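Local coordinates for hypothetical protein (Ralstonia eutropha, PDB 2OPK) that is of unknown function but belongs to the cupin family of small beta-barrel proteins and may be a mannose-6-phosphate isomerase, at residues V15-E20 and I37-A42; G30-R35 and A106-A111; W48-Q53 and H88-V93. One frame throughout, in Å; residues are numbered along the deposited sequence.

Contact 1 of 3, residues V15-E20 and I37-A42; sequences VGAPDE and ISNGQA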
# COMPACT_ATOMS: atom_id res chain seq x y z
N VAL B 15 -5.63 19.35 -5.90
CA VAL B 15 -4.55 19.69 -6.84
C VAL B 15 -4.07 21.10 -6.51
O VAL B 15 -4.86 22.02 -6.43
CB VAL B 15 -5.07 19.68 -8.29
CG1 VAL B 15 -3.99 20.13 -9.23
CG2 VAL B 15 -5.56 18.28 -8.67
N GLY B 16 -2.77 21.28 -6.31
CA GLY B 16 -2.24 22.58 -5.94
C GLY B 16 -2.31 23.01 -4.47
O GLY B 16 -2.03 24.17 -4.18
N ALA B 17 -2.64 22.12 -3.53
CA ALA B 17 -2.63 22.52 -2.11
C ALA B 17 -1.21 22.99 -1.76
O ALA B 17 -0.26 22.31 -2.11
CB ALA B 17 -3.04 21.37 -1.22
N PRO B 18 -1.03 24.15 -1.07
CA PRO B 18 0.34 24.61 -0.81
C PRO B 18 1.19 23.70 0.04
O PRO B 18 2.42 23.68 -0.15
CB PRO B 18 0.14 25.92 -0.04
CG PRO B 18 -1.19 26.33 -0.41
CD PRO B 18 -2.00 25.10 -0.50
N ASP B 19 0.57 22.96 0.97
CA ASP B 19 1.31 22.02 1.82
C ASP B 19 0.84 20.58 1.67
O ASP B 19 -0.29 20.34 1.23
CB ASP B 19 1.20 22.45 3.27
CG ASP B 19 1.86 23.79 3.49
OD1 ASP B 19 3.06 23.90 3.25
OD2 ASP B 19 1.16 24.74 3.87
N GLU B 20 1.71 19.64 2.03
CA GLU B 20 1.37 18.21 1.98
C GLU B 20 0.23 17.91 2.92
O GLU B 20 0.12 18.54 3.97
CB GLU B 20 2.53 17.28 2.39
CG GLU B 20 3.56 17.14 1.35
CD GLU B 20 4.52 15.99 1.61
OE1 GLU B 20 4.73 15.62 2.79
OE2 GLU B 20 5.10 15.52 0.62
N ILE B 37 -0.64 13.31 0.21
CA ILE B 37 -0.86 14.02 -1.03
C ILE B 37 0.15 15.16 -1.12
O ILE B 37 0.11 16.12 -0.31
CB ILE B 37 -2.29 14.60 -1.14
CG1 ILE B 37 -3.35 13.53 -0.82
CG2 ILE B 37 -2.53 15.22 -2.51
CD1 ILE B 37 -3.39 12.37 -1.80
N SER B 38 1.06 15.05 -2.09
CA SER B 38 2.05 16.07 -2.37
C SER B 38 1.63 16.78 -3.62
O SER B 38 0.95 16.22 -4.50
CB SER B 38 3.42 15.46 -2.59
OG SER B 38 3.84 14.68 -1.49
N ASN B 39 2.04 18.03 -3.70
CA ASN B 39 1.84 18.86 -4.88
C ASN B 39 3.11 19.66 -5.09
O ASN B 39 3.09 20.90 -5.04
CB ASN B 39 0.65 19.81 -4.70
CG ASN B 39 -0.66 19.14 -4.96
OD1 ASN B 39 -1.04 18.93 -6.11
ND2 ASN B 39 -1.39 18.80 -3.87
N GLY B 40 4.22 18.95 -5.28
CA GLY B 40 5.49 19.59 -5.60
C GLY B 40 6.37 20.01 -4.45
O GLY B 40 7.46 20.54 -4.68
N GLN B 41 5.97 19.72 -3.23
CA GLN B 41 6.79 20.07 -2.06
C GLN B 41 7.94 19.09 -1.89
O GLN B 41 7.88 17.94 -2.35
CB GLN B 41 5.98 20.09 -0.74
CG GLN B 41 4.73 20.96 -0.80
CD GLN B 41 3.49 20.20 -1.26
OE1 GLN B 41 3.60 19.04 -1.62
NE2 GLN B 41 2.34 20.87 -1.31
N ALA B 42 8.99 19.57 -1.20
CA ALA B 42 10.11 18.76 -0.80
C ALA B 42 10.41 19.04 0.67
O ALA B 42 10.01 20.04 1.20
CB ALA B 42 11.32 19.12 -1.66
O HOH W 1 1.63 23.18 -4.09
O HOH W 2 -0.40 18.80 -1.04
O HOH W 3 7.61 16.36 0.22
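Ile-37 meets Glu-20 through its backbone: the Ile-37 carbonyl O receives a CA-H...O contact from Glu-20 CA at 3.3 Å, while its side chain turns off to pack on Val-13 and Val-103. A water donates to that same carbonyl and to Asp-19 O, tying the two segments at this level. One residue on, Ser-38 OG, set beside its own backbone N by chi1 of -57°, gives its proton to Glu-20 OE2 over a short 2.6 Å; it approaches from above the carboxylate plane rather than within it. The same hydroxyl is hydrogen-bonded to Trp-104 NE1, so it is gripped twice. Here strand 31-38 of the cupin barrel runs out, and the following turn packs against the loop that leads into strand 21-28. The Asn-39 side chain leaves its backbone toward that loop. Its OD1 takes the N-H of Gly-16 at 2.9 Å, with the donor standing above the amide carbonyl plane, and its ND2 gives to Pro-14 O and to the water held by Ile-37 O. A second water spans Asn-39 O and Ala-17 O. Gln-41 is bent at chi2 (90°), which folds its amide inward: NE2 donates to Pro-18 O at 3.0 Å along a nearly straight N-H direction, in the Gln-41 amide plane but above the plane of the proline carbonyl. The other end of the amide is also engaged, OE1 accepting from Asn-39 N at 2.8 Å, so the amide cannot flip without losing both bonds. Glu-20 and Gln-41 run antiparallel alongside one another, Glu-20 CG lying 3.5 Å from Gln-41 OE1 and their carboxylate and amide planes 76° apart.

Contact 2 of 3, residues G30-R35 and A106-A111; sequences GLKIER and AVHCDA
His-108 lies across from Lys-32 and Glu-34 on neighbouring antiparallel strands of the barrel, paired by backbone hydrogen bonds Lys-32 to His-108 and Glu-34 to Ala-106. From the start of its side chain, His-108 CB passes 4.0 Å from Lys-32 O. CG sits beside the backbone N (chi1 -61°), which lets the ring reach along the Lys-32 and Glu-34 face toward the glutamate. CD2 meets Lys-32 CE at 3.9 Å, the lysine running side by side with the histidine, and Glu-34 OE2 at 3.4 Å. At the tip, NE2 donates to Glu-34 OE2 over 2.7 Å. The carboxylate oxygen lies near the imidazole plane, yet the ring meets it from above the carboxylate plane, the two groups standing 82° apart. Glu-34 reaches there with its chain extended, CG passing 3.9 Å from Ala-106 CB. On the other face of the sheet, Leu-31 CD1 touches Val-107 CG1 at 3.8 Å, and Leu-31, Ile-33, Val-107 and Cys-109 pack on the second subunit. The bond to Glu-34, though bent (141°), is consistent with a hydrogen on NE2 and would favour this way round of the imidazole.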
# COMPACT_ATOMS: atom_id res chain seq x y z
N GLY B 30 -0.07 0.39 17.58
CA GLY B 30 1.22 0.18 16.89
C GLY B 30 1.16 0.21 15.36
O GLY B 30 2.08 -0.29 14.68
N LEU B 31 0.08 0.77 14.79
CA LEU B 31 -0.08 0.72 13.35
C LEU B 31 -0.85 1.88 12.77
O LEU B 31 -1.94 2.21 13.24
CB LEU B 31 -0.79 -0.57 12.92
CG LEU B 31 -0.90 -0.64 11.38
CD1 LEU B 31 0.37 -1.20 10.78
CD2 LEU B 31 -2.05 -1.38 11.01
N LYS B 32 -0.31 2.47 11.69
CA LYS B 32 -1.03 3.45 10.95
C LYS B 32 -0.80 3.27 9.44
O LYS B 32 0.33 3.15 8.99
CB LYS B 32 -0.65 4.86 11.42
CG LYS B 32 -1.23 5.98 10.58
CD LYS B 32 -1.12 7.33 11.25
CE LYS B 32 0.29 7.88 11.16
NZ LYS B 32 0.37 9.24 11.83
N ILE B 33 -1.90 3.27 8.69
CA ILE B 33 -1.87 3.29 7.24
C ILE B 33 -2.47 4.62 6.85
O ILE B 33 -3.54 4.99 7.34
CB ILE B 33 -2.72 2.16 6.62
CG1 ILE B 33 -2.26 0.79 7.13
CG2 ILE B 33 -2.62 2.16 5.10
CD1 ILE B 33 -3.17 -0.39 6.61
N GLU B 34 -1.78 5.33 5.97
CA GLU B 34 -2.22 6.65 5.56
C GLU B 34 -1.88 6.95 4.11
O GLU B 34 -0.94 6.42 3.54
CB GLU B 34 -1.59 7.73 6.45
CG GLU B 34 -0.09 7.89 6.25
CD GLU B 34 0.56 8.88 7.19
OE1 GLU B 34 -0.18 9.69 7.83
OE2 GLU B 34 1.82 8.84 7.26
N ARG B 35 -2.67 7.86 3.57
CA ARG B 35 -2.45 8.46 2.25
C ARG B 35 -1.75 9.83 2.46
O ARG B 35 -2.08 10.55 3.41
CB ARG B 35 -3.81 8.68 1.65
CG ARG B 35 -3.82 9.27 0.37
CD ARG B 35 -5.22 9.30 -0.17
NE ARG B 35 -6.08 10.41 0.26
CZ ARG B 35 -7.04 10.91 -0.54
NH1 ARG B 35 -7.20 10.41 -1.75
NH2 ARG B 35 -7.84 11.88 -0.17
N ALA B 106 1.52 5.09 2.93
CA ALA B 106 2.53 4.97 3.94
C ALA B 106 2.04 4.14 5.12
O ALA B 106 0.88 4.27 5.55
CB ALA B 106 2.99 6.35 4.40
N VAL B 107 2.92 3.26 5.62
CA VAL B 107 2.60 2.40 6.76
C VAL B 107 3.65 2.62 7.83
O VAL B 107 4.84 2.58 7.55
CB VAL B 107 2.52 0.90 6.40
CG1 VAL B 107 2.05 0.02 7.60
CG2 VAL B 107 1.59 0.68 5.16
N HIS B 108 3.18 2.90 9.03
CA HIS B 108 4.00 3.11 10.19
C HIS B 108 3.73 1.98 11.15
O HIS B 108 2.59 1.68 11.46
CB HIS B 108 3.64 4.47 10.81
CG HIS B 108 3.87 5.63 9.88
ND1 HIS B 108 5.09 6.27 9.76
CD2 HIS B 108 3.04 6.25 9.00
CE1 HIS B 108 5.00 7.24 8.87
NE2 HIS B 108 3.76 7.26 8.40
N CYS B 109 4.78 1.32 11.62
CA CYS B 109 4.62 0.21 12.53
C CYS B 109 5.84 0.04 13.44
O CYS B 109 6.88 0.67 13.22
CB CYS B 109 4.38 -1.05 11.73
SG CYS B 109 5.77 -1.56 10.77
N ASP B 110 5.71 -0.86 14.43
CA ASP B 110 6.78 -1.11 15.42
C ASP B 110 8.06 -1.55 14.76
O ASP B 110 8.03 -2.20 13.70
CB ASP B 110 6.35 -2.17 16.44
CG ASP B 110 5.20 -1.70 17.34
OD1 ASP B 110 5.06 -0.48 17.59
OD2 ASP B 110 4.42 -2.56 17.80
N ALA B 111 9.20 -1.21 15.36
CA ALA B 111 10.49 -1.69 14.86
C ALA B 111 10.59 -3.18 15.20
O ALA B 111 11.39 -3.91 14.59
CB ALA B 111 11.60 -0.92 15.48
O HOH W 4 3.14 -2.80 14.35

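Contact 3 of 3, residues W48-Q53 and H88-V93; sequences WYDSPQ and HCRHRV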
# COMPACT_ATOMS: atom_id res chain seq x y z
N TRP B 48 15.38 16.27 8.31
CA TRP B 48 15.43 14.85 8.15
C TRP B 48 14.34 14.23 9.04
O TRP B 48 14.12 14.69 10.17
CB TRP B 48 16.79 14.30 8.57
CG TRP B 48 17.91 14.68 7.62
CD1 TRP B 48 18.68 15.81 7.68
CD2 TRP B 48 18.36 13.94 6.49
NE1 TRP B 48 19.57 15.83 6.65
CE2 TRP B 48 19.41 14.69 5.90
CE3 TRP B 48 18.00 12.73 5.91
CZ2 TRP B 48 20.11 14.25 4.77
CZ3 TRP B 48 18.69 12.30 4.77
CH2 TRP B 48 19.73 13.04 4.22
N TYR B 49 13.63 13.23 8.51
CA TYR B 49 12.72 12.47 9.34
C TYR B 49 13.59 11.50 10.15
O TYR B 49 14.64 11.05 9.68
CB TYR B 49 11.71 11.66 8.53
CG TYR B 49 10.67 12.44 7.76
CD1 TYR B 49 9.59 13.06 8.41
CD2 TYR B 49 10.73 12.51 6.38
CE1 TYR B 49 8.63 13.75 7.69
CE2 TYR B 49 9.77 13.19 5.65
CZ TYR B 49 8.72 13.82 6.30
OH TYR B 49 7.80 14.52 5.52
N ASP B 50 13.12 11.18 11.35
CA ASP B 50 13.76 10.20 12.23
C ASP B 50 12.68 9.68 13.18
O ASP B 50 12.21 10.42 14.03
CB ASP B 50 14.89 10.89 12.99
CG ASP B 50 15.64 9.94 13.89
OD1 ASP B 50 15.23 8.79 14.06
OD2 ASP B 50 16.66 10.37 14.45
N SER B 51 12.27 8.43 13.02
CA SER B 51 11.11 7.90 13.78
C SER B 51 11.47 6.66 14.58
O SER B 51 12.31 5.88 14.13
CB SER B 51 9.95 7.58 12.81
OG SER B 51 8.91 6.81 13.42
N PRO B 52 10.86 6.47 15.76
CA PRO B 52 11.04 5.22 16.51
C PRO B 52 10.26 4.04 15.92
O PRO B 52 10.43 2.93 16.37
CB PRO B 52 10.52 5.56 17.90
CG PRO B 52 9.54 6.68 17.67
CD PRO B 52 9.99 7.42 16.47
N GLN B 53 9.38 4.30 14.95
CA GLN B 53 8.67 3.26 14.20
C GLN B 53 9.32 3.03 12.82
O GLN B 53 10.01 3.90 12.27
CB GLN B 53 7.23 3.67 13.98
CG GLN B 53 6.31 3.63 15.20
CD GLN B 53 4.87 3.92 14.80
OE1 GLN B 53 4.54 5.02 14.35
NE2 GLN B 53 4.01 2.92 14.95
N HIS B 88 14.75 4.87 13.18
CA HIS B 88 15.96 5.65 13.38
C HIS B 88 16.85 5.87 12.16
O HIS B 88 17.84 6.59 12.28
CB HIS B 88 16.72 5.22 14.64
CG HIS B 88 15.86 5.31 15.86
ND1 HIS B 88 15.27 6.49 16.27
CD2 HIS B 88 15.41 4.35 16.70
CE1 HIS B 88 14.53 6.25 17.33
NE2 HIS B 88 14.60 4.96 17.62
N CYS B 89 16.51 5.27 11.01
CA CYS B 89 17.20 5.57 9.75
C CYS B 89 16.58 6.84 9.27
O CYS B 89 15.37 6.92 9.19
CB CYS B 89 16.99 4.52 8.67
SG CYS B 89 17.51 5.09 7.01
N ARG B 90 17.40 7.84 8.98
CA ARG B 90 16.91 9.16 8.63
C ARG B 90 16.72 9.29 7.14
O ARG B 90 17.48 8.71 6.36
CB ARG B 90 17.83 10.26 9.18
CG ARG B 90 18.07 10.17 10.71
CD ARG B 90 18.33 11.54 11.34
NE ARG B 90 19.47 12.29 10.77
CZ ARG B 90 19.70 13.59 10.96
NH1 ARG B 90 18.88 14.34 11.69
NH2 ARG B 90 20.75 14.19 10.39
N HIS B 91 15.68 10.04 6.75
CA HIS B 91 15.40 10.22 5.34
C HIS B 91 14.69 11.57 5.10
O HIS B 91 14.23 12.25 6.01
CB HIS B 91 14.63 8.99 4.78
CG HIS B 91 13.16 8.99 5.07
ND1 HIS B 91 12.63 8.72 6.31
CD2 HIS B 91 12.10 9.21 4.26
CE1 HIS B 91 11.31 8.79 6.26
NE2 HIS B 91 10.97 9.10 5.02
N ARG B 92 14.70 11.98 3.85
CA ARG B 92 14.07 13.21 3.45
C ARG B 92 13.52 13.06 2.05
O ARG B 92 13.96 12.20 1.31
CB ARG B 92 15.07 14.38 3.51
CG ARG B 92 16.35 14.20 2.68
CD ARG B 92 17.27 15.42 2.81
NE ARG B 92 16.89 16.51 1.90
CZ ARG B 92 16.14 17.57 2.21
NH1 ARG B 92 15.71 17.81 3.45
NH2 ARG B 92 15.86 18.44 1.24
N VAL B 93 12.55 13.92 1.72
CA VAL B 93 11.98 13.99 0.39
C VAL B 93 12.78 15.04 -0.37
O VAL B 93 12.76 16.22 -0.03
CB VAL B 93 10.47 14.33 0.45
CG1 VAL B 93 9.92 14.47 -0.95
CG2 VAL B 93 9.75 13.24 1.21
O HOH W 5 18.92 8.32 14.46
O HOH W 6 13.12 6.65 10.95
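Trp-48 is sandwiched by two arginines whose torsions curl them over its ring. Arg-92 has CG wedged between its backbone N and carbonyl carbon (chi1 56°), which lays CG and CD across the indole; Arg-90 bends at chi3 (-57°) to bring its guanidinium over the opposite face. Arg-92 CD sits 3.6 Å from the centroid of the Trp-48 six-membered ring, a CH-pi contact, while its guanidinium nitrogens turn away to the carbonyls of Ser-43, Pro-44 and Phe-47. The Arg-90 group is stacked almost flat, planes 22° apart, with CZ 4.4 Å from the centroid of the five-membered ring in an off-centre cation-pi contact. Its NH2 is further held by a salt bridge to Glu-69. Next along, Tyr-49 and His-91 form a single antiparallel bridge, Tyr-49 N giving to His-91 O at 2.8 Å and His-91 N to Tyr-49 O at 3.3 Å. Their rings lie obliquely, Tyr-49 CD2 resting over the imidazole face 3.7 Å from NE2. The segments stay close at Asp-50 and Arg-90, and His-88 then adds polar links: its ND1 donates to Asp-50 OD1 at 3.2 Å on the syn side, and its N gives to Ser-51 O at 2.8 Å. Pro-52 CA lies 3.7 Å from His-88 CE1. One water joins Asp-50 OD2 to His-88 O. The bridge fastens the loop before strand 54-61 onto strand 91-96, an outer strand of the smaller sheet. An unidentified molecule, probably from the crystallisation liquor, lies close to Tyr-49 and may mark a pocket. His-91 probably occupies the position of the histidine in the second conserved cupin sequence motif, which in many cupins lines the metal site.

Along the chain, the segments of contacts 1 and 2 alternate, whereas contact 3 opens after contact 1 has closed and is nested inside the long loop closed by contact 2. Contacts 1 and 2 share strand 31-38 at its two ends, their centres about 21 Å apart on opposite sides of the chain's centre; contact 3 lies about 20 Å from contact 1 and 13 Å from contact 2, centre to centre. Gln-53 of contact 3 touches His-108 and Cys-109 of contact 2, and Ala-42 and Gln-41 of contact 1 pack on Val-93. Contact 2 belongs to the five-stranded sheet and its dimer face; contact 1 ties a loop to the end of strand 31-38 in the same sheet, and contact 3 ties one to strand 91-96 of the smaller sheet.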